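Local coordinates for chitin oligosaccharide binding protein NagB2 (Paenibacillus sp. FPU-7, PDB 7EHU) that binds short chitin oligosaccharides in a glycan pocket and probably serves as the solute-binding protein of a bacterial uptake system for N,N'-diacetylchitobiose and N,N',N''-triacetylchitotriose, at residues 100-105 and 131-136; 159-164 and 181-186; 168-173 and 298-303; 218-223 and 390-395. One frame throughout, in Å; residues are numbered along the deposited sequence.

Contacts 1 and 4 form one neighbourhood: their centres lie about 13 Å apart and they touch directly, the backbone N of Ala100 meeting the backbone O of Ala390 at 2.9 Å, a probable hydrogen bond. Contact 1 lies nearer the bound sugar, the side chain of Glu132 being about 6 Å from an N-acetylglucosamine residue, whereas that of Val392 in contact 4 is about 10 Å away. Contacts 2 and 3 share helix 170-182, one at its end and the other at its start, with centres about 18 Å apart. Contacts 1 and 2 lie on opposite sides of the chain's centre, about 44 Å between centres; contacts 3 and 4 are about 14 Å apart at the nearest atoms.

Contact 1. Residues 100-105 and 131-136; sequences ADTQNY and REFTVD
Thr102 and Gln103 on helix 100-107 pack against Phe133 and Val135, where a 3-10 turn runs into the short strand 134-135; this is a helix-to-turn contact, partly buried and bridged by water, near the sugar site of a solute-binding protein. The two branches of Thr102 divide the work. OG1 approaches the Phe133 ring obliquely, 3.6 Å from CD1, while its own hydrogen bond is made with the backbone O of Phe97. CG2 stands anti to the backbone N (the chi1 angle to OG1 is -72°) and reaches the backbone of Phe133, 4.0 Å from its O, and then CG2 of Val135 at 4.2 Å. An alanine here would take away OG1 and CG2 alike, is likely to leave the Phe97 carbonyl without this partner, and would probably open a gap beside the Phe133 ring. On the next residue, CG of Gln103 lies 4.0 Å from the same CG2 of Val135. No direct hydrogen bond joins the two segments; a water molecule does so instead. It accepts from NE2 of Gln103 at 3.0 Å and donates to the backbone O of Glu132 and of Thr134, each at 2.9 Å, so the extended glutamine chain links the helix to one carbonyl of the 3-10 turn and one of the strand. Around this pair, strand 93-97 supplies Leu96 against both Thr102 and Phe133, and strand 138-154 supplies Tyr140 against Thr102 and Val135, with Pro143 beside Phe133.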
loop_
_atom_site.group_PDB
_atom_site.type_symbol
_atom_site.label_atom_id
_atom_site.label_comp_id
_atom_site.label_asym_id
_atom_site.label_seq_id
_atom_site.Cartn_x
_atom_site.Cartn_y
_atom_site.Cartn_z
ATOM N N ALA A 100 3.445 -4.505 -11.912
ATOM C CA ALA A 100 2.934 -4.079 -13.215
ATOM C C ALA A 100 3.456 -2.711 -13.634
ATOM O O ALA A 100 3.895 -2.549 -14.768
ATOM C CB ALA A 100 1.398 -4.095 -13.227
ATOM N N ASP A 101 3.370 -1.700 -12.757
ATOM C CA ASP A 101 3.777 -0.353 -13.163
ATOM C C ASP A 101 5.244 -0.342 -13.588
ATOM O O ASP A 101 5.604 0.208 -14.637
ATOM C CB ASP A 101 3.582 0.648 -12.021
ATOM C CG ASP A 101 2.139 0.961 -11.714
ATOM O OD1 ASP A 101 1.192 0.506 -12.403
ATOM O OD2 ASP A 101 1.941 1.643 -10.686
ATOM N N THR A 102 6.122 -0.897 -12.747
ATOM C CA THR A 102 7.555 -0.951 -13.065
ATOM C C THR A 102 7.802 -1.752 -14.332
ATOM O O THR A 102 8.615 -1.362 -15.169
ATOM C CB THR A 102 8.332 -1.554 -11.876
ATOM O OG1 THR A 102 8.368 -0.621 -10.796
ATOM C CG2 THR A 102 9.760 -1.862 -12.232
ATOM N N GLN A 103 7.122 -2.885 -14.488
ATOM C CA GLN A 103 7.302 -3.674 -15.698
ATOM C C GLN A 103 6.929 -2.863 -16.929
ATOM O O GLN A 103 7.642 -2.886 -17.933
ATOM C CB GLN A 103 6.446 -4.924 -15.595
ATOM C CG GLN A 103 6.985 -5.930 -14.564
ATOM C CD GLN A 103 5.900 -6.797 -13.961
ATOM O OE1 GLN A 103 4.799 -6.923 -14.506
ATOM N NE2 GLN A 103 6.209 -7.412 -12.834
ATOM N N ASN A 104 5.817 -2.132 -16.867
ATOM C CA ASN A 104 5.404 -1.334 -18.012
ATOM C C ASN A 104 6.436 -0.266 -18.341
ATOM O O ASN A 104 6.838 -0.113 -19.494
ATOM C CB ASN A 104 4.050 -0.688 -17.730
ATOM C CG ASN A 104 2.909 -1.681 -17.760
ATOM O OD1 ASN A 104 3.091 -2.845 -18.107
ATOM N ND2 ASN A 104 1.717 -1.228 -17.391
ATOM N N TYR A 105 6.884 0.485 -17.341
ATOM C CA TYR A 105 7.772 1.599 -17.614
ATOM C C TYR A 105 9.164 1.116 -17.995
ATOM O O TYR A 105 9.833 1.763 -18.799
ATOM C CB TYR A 105 7.789 2.569 -16.430
ATOM C CG TYR A 105 6.433 3.121 -16.045
ATOM C CD1 TYR A 105 5.444 3.353 -16.996
ATOM C CD2 TYR A 105 6.146 3.442 -14.731
ATOM C CE1 TYR A 105 4.213 3.861 -16.628
ATOM C CE2 TYR A 105 4.916 3.970 -14.353
ATOM C CZ TYR A 105 3.955 4.168 -15.310
ATOM O OH TYR A 105 2.730 4.704 -14.986
ATOM N N ARG A 131 12.430 -7.861 -5.499
ATOM C CA ARG A 131 11.807 -8.612 -6.575
ATOM C C ARG A 131 10.772 -7.769 -7.345
ATOM O O ARG A 131 10.703 -7.856 -8.573
ATOM C CB ARG A 131 11.127 -9.853 -5.987
ATOM C CG ARG A 131 10.630 -10.728 -7.078
ATOM C CD ARG A 131 9.985 -11.983 -6.722
ATOM N NE ARG A 131 9.615 -12.708 -7.926
ATOM C CZ ARG A 131 8.687 -12.311 -8.792
ATOM N NH1 ARG A 131 8.404 -11.025 -8.892
ATOM N NH2 ARG A 131 8.323 -13.106 -9.779
ATOM N N GLU A 132 9.930 -6.978 -6.654
ATOM C CA GLU A 132 8.874 -6.265 -7.370
ATOM C C GLU A 132 9.450 -5.251 -8.351
ATOM O O GLU A 132 8.805 -4.893 -9.340
ATOM C CB GLU A 132 7.910 -5.565 -6.407
ATOM C CG GLU A 132 7.055 -6.475 -5.531
ATOM C CD GLU A 132 5.760 -5.842 -5.084
ATOM O OE1 GLU A 132 5.445 -4.731 -5.529
ATOM O OE2 GLU A 132 5.038 -6.446 -4.257
ATOM N N PHE A 133 10.648 -4.759 -8.082
ATOM C CA PHE A 133 11.273 -3.740 -8.908
ATOM C C PHE A 133 12.257 -4.325 -9.907
ATOM O O PHE A 133 12.946 -3.571 -10.593
ATOM C CB PHE A 133 11.946 -2.715 -8.007
ATOM C CG PHE A 133 10.979 -1.859 -7.260
ATOM C CD1 PHE A 133 10.424 -0.743 -7.868
ATOM C CD2 PHE A 133 10.574 -2.184 -5.990
ATOM C CE1 PHE A 133 9.527 0.062 -7.192
ATOM C CE2 PHE A 133 9.656 -1.367 -5.305
ATOM C CZ PHE A 133 9.153 -0.246 -5.917
ATOM N N THR A 134 12.328 -5.650 -10.017
ATOM C CA THR A 134 13.302 -6.317 -10.871
ATOM C C THR A 134 12.612 -6.861 -12.111
ATOM O O THR A 134 11.561 -7.494 -12.012
ATOM C CB THR A 134 14.008 -7.422 -10.088
ATOM O OG1 THR A 134 14.582 -6.820 -8.919
ATOM C CG2 THR A 134 15.087 -8.101 -10.912
ATOM N N VAL A 135 13.190 -6.585 -13.277
ATOM C CA VAL A 135 12.661 -7.041 -14.558
ATOM C C VAL A 135 13.853 -7.592 -15.332
ATOM O O VAL A 135 14.826 -6.870 -15.578
ATOM C CB VAL A 135 11.966 -5.898 -15.331
ATOM C CG1 VAL A 135 11.324 -6.387 -16.635
ATOM C CG2 VAL A 135 10.906 -5.195 -14.474
ATOM N N ASP A 136 13.816 -8.884 -15.647
ATOM C CA ASP A 136 14.907 -9.545 -16.371
ATOM C C ASP A 136 16.260 -9.280 -15.712
ATOM O O ASP A 136 17.270 -9.023 -16.380
ATOM C CB ASP A 136 14.921 -9.169 -17.856
ATOM C CG ASP A 136 13.657 -9.597 -18.574
ATOM O OD1 ASP A 136 13.141 -10.692 -18.263
ATOM O OD2 ASP A 136 13.181 -8.851 -19.461
HETATM O O HOH W 1 8.803 -6.841 -11.507
#

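Contact 2. Residues 159-164 and 181-186; sequences ADAGIT and KAKNIT
Ala161 meets Lys183 and Ile185 where two helix ends come side by side on the protein surface. The aliphatic part of the lysine makes the nearest apolar approach, its CG lying 3.9 Å from CA of Ala161 and 4.1 Å from its CB. CD1 of Ile185 adds a looser touch, 4.5 Å from CB of Ala161 and 4.3 Å from CB of Asp160. Beyond CG, Lys183 is bent at chi2, -69°, and again at chi3, -58°, which curls CE and NZ back over the backbone O of Asp160. NZ stays 3.6 Å from that oxygen; a water that donates to O of Asp160 at 2.9 Å also lies by NZ of Lys183, too close for that length to be trusted. The Asp160 carboxylate turns to another mate, forming a salt bridge with Lys156. Both helices end in Schellman motifs, with Gly162 and Asn184 as the C-prime residues of positive phi: N of Ile163 bonds to O of Phe158 and N of Gly162 to O of Ala159, as N of Ile185 does to O of Leu180 and N of Asn184 to O of Lys181. Past these turns, Ile163 and Ile185 both pack on Leu180 of helix 170-182, which Ala161 also touches. Leu157 of helix 155-160 meets Ile185.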
loop_
_atom_site.group_PDB
_atom_site.type_symbol
_atom_site.label_atom_id
_atom_site.label_comp_id
_atom_site.label_asym_id
_atom_site.label_seq_id
_atom_site.Cartn_x
_atom_site.Cartn_y
_atom_site.Cartn_z
ATOM N N ALA A 159 -14.121 -4.428 23.748
ATOM C CA ALA A 159 -14.542 -4.769 25.111
ATOM C C ALA A 159 -15.951 -4.261 25.412
ATOM O O ALA A 159 -16.740 -4.960 26.064
ATOM C CB ALA A 159 -13.542 -4.220 26.132
ATOM N N ASP A 160 -16.297 -3.059 24.923
ATOM C CA ASP A 160 -17.654 -2.560 25.123
ATOM C C ASP A 160 -18.689 -3.538 24.576
ATOM O O ASP A 160 -19.794 -3.650 25.122
ATOM C CB ASP A 160 -17.840 -1.210 24.425
ATOM C CG ASP A 160 -17.061 -0.069 25.075
ATOM O OD1 ASP A 160 -16.678 -0.170 26.256
ATOM O OD2 ASP A 160 -16.873 0.964 24.397
ATOM N N ALA A 161 -18.359 -4.231 23.487
ATOM C CA ALA A 161 -19.260 -5.171 22.837
ATOM C C ALA A 161 -19.074 -6.598 23.329
ATOM O O ALA A 161 -19.663 -7.518 22.756
ATOM C CB ALA A 161 -19.070 -5.121 21.313
ATOM N N GLY A 162 -18.268 -6.802 24.364
ATOM C CA GLY A 162 -18.089 -8.118 24.928
ATOM C C GLY A 162 -17.072 -8.995 24.234
ATOM O O GLY A 162 -17.023 -10.199 24.515
ATOM N N ILE A 163 -16.266 -8.438 23.339
ATOM C CA ILE A 163 -15.303 -9.202 22.559
ATOM C C ILE A 163 -13.973 -9.032 23.279
ATOM O O ILE A 163 -13.474 -7.905 23.393
ATOM C CB ILE A 163 -15.164 -8.589 21.164
ATOM C CG1 ILE A 163 -16.521 -8.402 20.503
ATOM C CG2 ILE A 163 -14.306 -9.531 20.291
ATOM C CD1 ILE A 163 -16.438 -7.551 19.232
ATOM N N THR A 164 -13.386 -10.130 23.744
ATOM C CA THR A 164 -12.245 -10.072 24.650
ATOM C C THR A 164 -10.941 -10.542 24.018
ATOM O O THR A 164 -9.915 -10.542 24.705
ATOM C CB THR A 164 -12.534 -10.912 25.907
ATOM O OG1 THR A 164 -12.759 -12.276 25.517
ATOM C CG2 THR A 164 -13.764 -10.385 26.643
ATOM N N LYS A 181 -22.267 -4.369 16.001
ATOM C CA LYS A 181 -23.486 -3.827 15.407
ATOM C C LYS A 181 -24.607 -3.758 16.436
ATOM O O LYS A 181 -25.345 -2.769 16.490
ATOM C CB LYS A 181 -23.882 -4.698 14.209
ATOM C CG LYS A 181 -24.996 -4.155 13.290
ATOM C CD LYS A 181 -24.608 -2.839 12.608
ATOM C CE LYS A 181 -25.712 -2.292 11.719
ATOM N NZ LYS A 181 -27.005 -2.181 12.449
ATOM N N ALA A 182 -24.717 -4.774 17.298
ATOM C CA ALA A 182 -25.794 -4.809 18.288
ATOM C C ALA A 182 -25.658 -3.691 19.311
ATOM O O ALA A 182 -26.662 -3.269 19.910
ATOM C CB ALA A 182 -25.807 -6.168 18.982
ATOM N N LYS A 183 -24.437 -3.214 19.540
ATOM C CA LYS A 183 -24.190 -2.070 20.401
ATOM C C LYS A 183 -24.217 -0.742 19.657
ATOM O O LYS A 183 -23.857 0.283 20.247
ATOM C CB LYS A 183 -22.830 -2.203 21.076
ATOM C CG LYS A 183 -22.637 -3.294 22.112
ATOM C CD LYS A 183 -23.394 -3.122 23.426
ATOM C CE LYS A 183 -22.960 -1.806 24.032
ATOM N NZ LYS A 183 -22.751 -1.711 25.490
ATOM N N ASN A 184 -24.611 -0.736 18.380
ATOM C CA ASN A 184 -24.626 0.480 17.570
ATOM C C ASN A 184 -23.233 1.119 17.504
ATOM O O ASN A 184 -23.084 2.341 17.506
ATOM C CB ASN A 184 -25.715 1.450 18.042
ATOM C CG ASN A 184 -27.130 0.927 17.756
ATOM O OD1 ASN A 184 -27.308 -0.061 17.037
ATOM N ND2 ASN A 184 -28.125 1.566 18.344
ATOM N N ILE A 185 -22.200 0.275 17.452
ATOM C CA ILE A 185 -20.832 0.690 17.155
ATOM C C ILE A 185 -20.606 0.379 15.682
ATOM O O ILE A 185 -20.737 -0.780 15.266
ATOM C CB ILE A 185 -19.804 -0.049 18.035
ATOM C CG1 ILE A 185 -20.015 0.262 19.526
ATOM C CG2 ILE A 185 -18.382 0.306 17.618
ATOM C CD1 ILE A 185 -19.358 -0.746 20.460
ATOM N N THR A 186 -20.265 1.394 14.891
ATOM C CA THR A 186 -19.924 1.173 13.484
ATOM C C THR A 186 -18.761 0.183 13.417
ATOM O O THR A 186 -17.682 0.481 13.940
ATOM C CB THR A 186 -19.514 2.488 12.824
ATOM O OG1 THR A 186 -20.554 3.453 12.989
ATOM C CG2 THR A 186 -19.229 2.302 11.330
HETATM O O HOH W 2 -20.735 -1.566 26.932
#

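Contact 3. Residues 168-173 and 298-303; sequences KTWDEF and RFPNIG
Two backbone hydrogen bonds tie the start of helix 170-182 to the loop after strand 294-297, forming a single beta bridge between Thr169 and Asn301. N of Asn301 gives a nearly straight bond to O of Lys168, 3.0 Å, 177° at the hydrogen. N of Trp170 returns one to O of Asn301 at 2.8 Å, coming from above the carbonyl plane. OD1 of Asn301 is hydrogen-bonded to the backbone N of Asn308. The N-cap bond runs from N of Glu172 to OG1 of Thr169, 3.1 Å; separately, OE1 of Glu172 holds N of Lys168, just ahead of the cap. Apolar packing follows. The Trp170 side chain, anti to its N at chi1 -178°, lies alongside Ile302: CB is 3.8 Å from CG1, and CD1 of Ile302 sits over one ring face near the rim. CZ3 of the indole reaches CZ of Phe299 at 3.8 Å, the ring also making a cation-pi contact with Arg238. A serine in place of Trp170 would probably leave Ile302 and the end of Phe299 without their shared neighbour and Arg238 without its ring. In the CH-pi contact, CG of Pro300 stands 4.2 Å from the centroid of the Phe173 ring, off-centre. An N-capped helix start is thus joined by an isolated beta bridge to the loop between strands 294-297 and 309-320, within a periplasmic-binding-protein fold.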
loop_
_atom_site.group_PDB
_atom_site.type_symbol
_atom_site.label_atom_id
_atom_site.label_comp_id
_atom_site.label_asym_id
_atom_site.label_seq_id
_atom_site.Cartn_x
_atom_site.Cartn_y
_atom_site.Cartn_z
ATOM N N LYS A 168 -9.551 -14.900 15.230
ATOM C CA LYS A 168 -8.597 -15.653 14.426
ATOM C C LYS A 168 -9.244 -16.319 13.219
ATOM O O LYS A 168 -8.551 -16.617 12.235
ATOM C CB LYS A 168 -7.965 -16.769 15.256
ATOM C CG LYS A 168 -7.136 -16.286 16.402
ATOM C CD LYS A 168 -6.523 -17.489 17.097
ATOM C CE LYS A 168 -6.064 -17.213 18.492
ATOM N NZ LYS A 168 -7.186 -16.615 19.264
ATOM N N THR A 169 -10.544 -16.586 13.284
ATOM C CA THR A 169 -11.266 -17.277 12.227
ATOM C C THR A 169 -12.417 -16.402 11.745
ATOM O O THR A 169 -12.832 -15.453 12.416
ATOM C CB THR A 169 -11.867 -18.588 12.731
ATOM O OG1 THR A 169 -12.922 -18.258 13.643
ATOM C CG2 THR A 169 -10.804 -19.485 13.397
ATOM N N TRP A 170 -12.918 -16.727 10.552
ATOM C CA TRP A 170 -14.017 -15.966 9.975
ATOM C C TRP A 170 -15.240 -16.008 10.882
ATOM O O TRP A 170 -15.933 -14.998 11.044
ATOM C CB TRP A 170 -14.348 -16.496 8.575
ATOM C CG TRP A 170 -15.450 -15.730 7.904
ATOM C CD1 TRP A 170 -16.765 -16.100 7.785
ATOM C CD2 TRP A 170 -15.342 -14.434 7.301
ATOM N NE1 TRP A 170 -17.475 -15.114 7.135
ATOM C CE2 TRP A 170 -16.626 -14.081 6.831
ATOM C CE3 TRP A 170 -14.286 -13.536 7.120
ATOM C CZ2 TRP A 170 -16.875 -12.878 6.179
ATOM C CZ3 TRP A 170 -14.536 -12.339 6.464
ATOM C CH2 TRP A 170 -15.824 -12.019 6.015
ATOM N N ASP A 171 -15.508 -17.159 11.502
ATOM C CA ASP A 171 -16.675 -17.259 12.375
ATOM C C ASP A 171 -16.521 -16.373 13.608
ATOM O O ASP A 171 -17.488 -15.734 14.041
ATOM C CB ASP A 171 -16.935 -18.723 12.742
ATOM C CG ASP A 171 -17.600 -19.503 11.599
ATOM O OD1 ASP A 171 -17.643 -20.753 11.666
ATOM O OD2 ASP A 171 -18.065 -18.869 10.620
ATOM N N GLU A 172 -15.310 -16.294 14.173
ATOM C CA GLU A 172 -15.094 -15.383 15.295
ATOM C C GLU A 172 -15.218 -13.933 14.837
ATOM O O GLU A 172 -15.707 -13.075 15.578
ATOM C CB GLU A 172 -13.717 -15.625 15.918
ATOM C CG GLU A 172 -13.550 -16.973 16.619
ATOM C CD GLU A 172 -12.128 -17.223 17.156
ATOM O OE1 GLU A 172 -11.167 -16.528 16.763
ATOM O OE2 GLU A 172 -11.965 -18.144 17.983
ATOM N N PHE A 173 -14.773 -13.647 13.613
ATOM C CA PHE A 173 -14.848 -12.300 13.056
ATOM C C PHE A 173 -16.303 -11.879 12.873
ATOM O O PHE A 173 -16.698 -10.784 13.289
ATOM C CB PHE A 173 -14.081 -12.302 11.722
ATOM C CG PHE A 173 -14.030 -10.974 11.004
ATOM C CD1 PHE A 173 -13.295 -9.904 11.507
ATOM C CD2 PHE A 173 -14.661 -10.816 9.784
ATOM C CE1 PHE A 173 -13.234 -8.695 10.808
ATOM C CE2 PHE A 173 -14.598 -9.618 9.104
ATOM C CZ PHE A 173 -13.898 -8.558 9.616
ATOM N N ARG A 298 -4.253 -9.909 11.756
ATOM C CA ARG A 298 -4.259 -10.191 10.341
ATOM C C ARG A 298 -5.629 -10.724 9.930
ATOM O O ARG A 298 -6.453 -11.131 10.749
ATOM C CB ARG A 298 -3.134 -11.147 9.971
ATOM C CG ARG A 298 -3.354 -12.582 10.288
ATOM C CD ARG A 298 -2.331 -13.467 9.523
ATOM N NE ARG A 298 -2.319 -14.807 10.075
ATOM C CZ ARG A 298 -1.549 -15.219 11.078
ATOM N NH1 ARG A 298 -0.668 -14.413 11.650
ATOM N NH2 ARG A 298 -1.660 -16.462 11.495
ATOM N N PHE A 299 -5.891 -10.648 8.642
ATOM C CA PHE A 299 -7.171 -11.079 8.111
ATOM C C PHE A 299 -7.487 -12.488 8.623
ATOM O O PHE A 299 -6.619 -13.363 8.577
ATOM C CB PHE A 299 -7.145 -11.049 6.575
ATOM C CG PHE A 299 -8.517 -11.191 5.985
ATOM C CD1 PHE A 299 -9.064 -12.450 5.755
ATOM C CD2 PHE A 299 -9.295 -10.075 5.725
ATOM C CE1 PHE A 299 -10.348 -12.585 5.277
ATOM C CE2 PHE A 299 -10.579 -10.220 5.255
ATOM C CZ PHE A 299 -11.097 -11.474 5.030
ATOM N N PRO A 300 -8.696 -12.738 9.121
ATOM C CA PRO A 300 -8.993 -14.037 9.747
ATOM C C PRO A 300 -9.138 -15.178 8.743
ATOM O O PRO A 300 -9.408 -14.985 7.561
ATOM C CB PRO A 300 -10.330 -13.787 10.450
ATOM C CG PRO A 300 -10.977 -12.690 9.626
ATOM C CD PRO A 300 -9.832 -11.800 9.216
ATOM N N ASN A 301 -8.994 -16.396 9.250
ATOM C CA ASN A 301 -9.006 -17.596 8.411
ATOM C C ASN A 301 -10.427 -17.998 8.016
ATOM O O ASN A 301 -11.292 -18.228 8.876
ATOM C CB ASN A 301 -8.298 -18.743 9.134
ATOM C CG ASN A 301 -6.800 -18.524 9.286
ATOM O OD1 ASN A 301 -6.191 -17.764 8.531
ATOM N ND2 ASN A 301 -6.213 -19.142 10.290
ATOM N N ILE A 302 -10.658 -18.096 6.703
ATOM C CA ILE A 302 -11.927 -18.578 6.163
ATOM C C ILE A 302 -11.931 -20.089 5.986
ATOM O O ILE A 302 -13.011 -20.694 5.986
ATOM C CB ILE A 302 -12.259 -17.850 4.844
ATOM C CG1 ILE A 302 -12.739 -16.427 5.148
ATOM C CG2 ILE A 302 -13.319 -18.607 4.013
ATOM C CD1 ILE A 302 -12.898 -15.538 3.940
ATOM N N GLY A 303 -10.761 -20.712 5.850
ATOM C CA GLY A 303 -10.640 -22.138 5.622
ATOM C C GLY A 303 -10.253 -22.395 4.181
ATOM O O GLY A 303 -11.019 -22.055 3.272
#

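Contact 4. Residues 218-223 and 390-395; sequences EGFAKG and ALVQPK
Glu218 is bent at chi2, -77°, which brings its carboxylate against the end of Leu391, whose own chain is extended at chi2, 178°. OE1 of Glu218 lies 3.6 Å from CD1 of Leu391, and OE2 is 3.9 Å from CD2, so the two oxygens lie against the two methyls. Gln393 is likewise bent at chi2, 89°, and its OE1 comes 3.9 Å from CB of Ala221; this oxygen accepts a hydrogen bond from Gln425. The same methyl of Ala221 sits 3.5 Å from the backbone O of Leu391. A water accepts from N of Ala221 at 2.8 Å and lies 2.9 Å from O of Leu391, to which it can donate, though it has other acceptors to serve. Val392 completes the packing: its CG1 meets the Phe220 ring at the edge, near the ring plane, and lies 4.4 Å from CB of Phe220. Gln393 is the N-cap of helix 394-408; Gly223, with positive phi, is the C-prime residue of a Schellman motif whose inner bond to O of Phe220 is weak. Helix 414-430 backs the contact, Gln425 touching Phe220 and Val392 and Asn429 touching Ala221, while Pro394 packs on Asp101 and Asn104 of helix 100-107.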
loop_
_atom_site.group_PDB
_atom_site.type_symbol
_atom_site.label_atom_id
_atom_site.label_comp_id
_atom_site.label_asym_id
_atom_site.label_seq_id
_atom_site.Cartn_x
_atom_site.Cartn_y
_atom_site.Cartn_z
ATOM N N GLU A 218 -2.423 -14.446 -8.931
ATOM C CA GLU A 218 -1.258 -14.630 -9.792
ATOM C C GLU A 218 -1.675 -15.037 -11.196
ATOM O O GLU A 218 -0.983 -14.717 -12.170
ATOM C CB GLU A 218 -0.340 -15.716 -9.220
ATOM C CG GLU A 218 0.282 -15.377 -7.869
ATOM C CD GLU A 218 1.445 -14.389 -7.935
ATOM O OE1 GLU A 218 1.742 -13.792 -6.870
ATOM O OE2 GLU A 218 2.073 -14.230 -9.014
ATOM N N GLY A 219 -2.799 -15.739 -11.318
ATOM C CA GLY A 219 -3.208 -16.292 -12.589
ATOM C C GLY A 219 -4.015 -15.367 -13.480
ATOM O O GLY A 219 -4.118 -15.642 -14.677
ATOM N N PHE A 220 -4.595 -14.285 -12.936
ATOM C CA PHE A 220 -5.489 -13.459 -13.745
ATOM C C PHE A 220 -4.793 -12.970 -15.015
ATOM O O PHE A 220 -5.328 -13.098 -16.123
ATOM C CB PHE A 220 -6.023 -12.258 -12.964
ATOM C CG PHE A 220 -6.885 -12.591 -11.773
ATOM C CD1 PHE A 220 -7.724 -13.696 -11.738
ATOM C CD2 PHE A 220 -6.871 -11.743 -10.677
ATOM C CE1 PHE A 220 -8.514 -13.955 -10.618
ATOM C CE2 PHE A 220 -7.662 -11.994 -9.573
ATOM C CZ PHE A 220 -8.485 -13.102 -9.549
ATOM N N ALA A 221 -3.596 -12.395 -14.872
ATOM C CA ALA A 221 -2.889 -11.845 -16.026
ATOM C C ALA A 221 -2.227 -12.916 -16.886
ATOM O O ALA A 221 -1.806 -12.619 -18.008
ATOM C CB ALA A 221 -1.846 -10.814 -15.588
ATOM N N LYS A 222 -2.121 -14.145 -16.391
ATOM C CA LYS A 222 -1.523 -15.243 -17.134
ATOM C C LYS A 222 -2.587 -16.109 -17.787
ATOM O O LYS A 222 -2.247 -17.045 -18.521
ATOM C CB LYS A 222 -0.621 -16.055 -16.199
ATOM C CG LYS A 222 0.365 -15.158 -15.426
ATOM C CD LYS A 222 1.552 -15.894 -14.831
ATOM C CE LYS A 222 2.567 -14.914 -14.256
ATOM N NZ LYS A 222 3.012 -15.314 -12.888
ATOM N N GLY A 223 -3.863 -15.791 -17.563
ATOM C CA GLY A 223 -4.965 -16.526 -18.153
ATOM C C GLY A 223 -5.216 -17.884 -17.553
ATOM O O GLY A 223 -6.006 -18.652 -18.110
ATOM N N ALA A 390 0.156 -5.250 -7.960
ATOM C CA ALA A 390 1.463 -5.632 -8.468
ATOM C C ALA A 390 1.353 -6.605 -9.637
ATOM O O ALA A 390 2.300 -6.720 -10.430
ATOM C CB ALA A 390 2.289 -6.294 -7.366
ATOM N N LEU A 391 0.210 -7.288 -9.767
ATOM C CA LEU A 391 0.069 -8.466 -10.617
ATOM C C LEU A 391 -0.849 -8.274 -11.812
ATOM O O LEU A 391 -0.904 -9.170 -12.668
ATOM C CB LEU A 391 -0.512 -9.625 -9.788
ATOM C CG LEU A 391 0.211 -9.977 -8.493
ATOM C CD1 LEU A 391 -0.489 -11.101 -7.754
ATOM C CD2 LEU A 391 1.657 -10.347 -8.788
ATOM N N VAL A 392 -1.632 -7.198 -11.854
ATOM C CA VAL A 392 -2.572 -6.970 -12.938
ATOM C C VAL A 392 -2.270 -5.626 -13.581
ATOM O O VAL A 392 -1.659 -4.736 -12.986
ATOM C CB VAL A 392 -4.060 -7.065 -12.526
ATOM C CG1 VAL A 392 -4.360 -8.392 -11.862
ATOM C CG2 VAL A 392 -4.445 -5.903 -11.630
ATOM N N GLN A 393 -2.728 -5.490 -14.808
ATOM C CA GLN A 393 -2.473 -4.293 -15.575
ATOM C C GLN A 393 -3.212 -3.103 -14.959
ATOM O O GLN A 393 -4.282 -3.274 -14.364
ATOM C CB GLN A 393 -2.961 -4.510 -17.002
ATOM C CG GLN A 393 -2.256 -5.640 -17.773
ATOM C CD GLN A 393 -2.909 -7.068 -17.630
ATOM O OE1 GLN A 393 -3.528 -7.430 -16.598
ATOM N NE2 GLN A 393 -2.760 -7.879 -18.688
ATOM N N PRO A 394 -2.659 -1.878 -15.097
ATOM C CA PRO A 394 -3.328 -0.686 -14.547
ATOM C C PRO A 394 -4.794 -0.561 -14.920
ATOM O O PRO A 394 -5.628 -0.209 -14.074
ATOM C CB PRO A 394 -2.471 0.458 -15.111
ATOM C CG PRO A 394 -1.102 -0.123 -15.151
ATOM C CD PRO A 394 -1.315 -1.552 -15.610
ATOM N N LYS A 395 -5.143 -0.864 -16.163
ATOM C CA LYS A 395 -6.539 -0.787 -16.565
ATOM C C LYS A 395 -7.427 -1.731 -15.759
ATOM O O LYS A 395 -8.584 -1.397 -15.446
ATOM C CB LYS A 395 -6.663 -1.122 -18.048
ATOM C CG LYS A 395 -8.078 -1.027 -18.460
ATOM C CD LYS A 395 -8.706 0.318 -18.462
ATOM C CE LYS A 395 -10.146 0.092 -18.938
ATOM N NZ LYS A 395 -10.336 -0.461 -20.261
HETATM O O HOH W 3 -2.317 -11.681 -12.477
#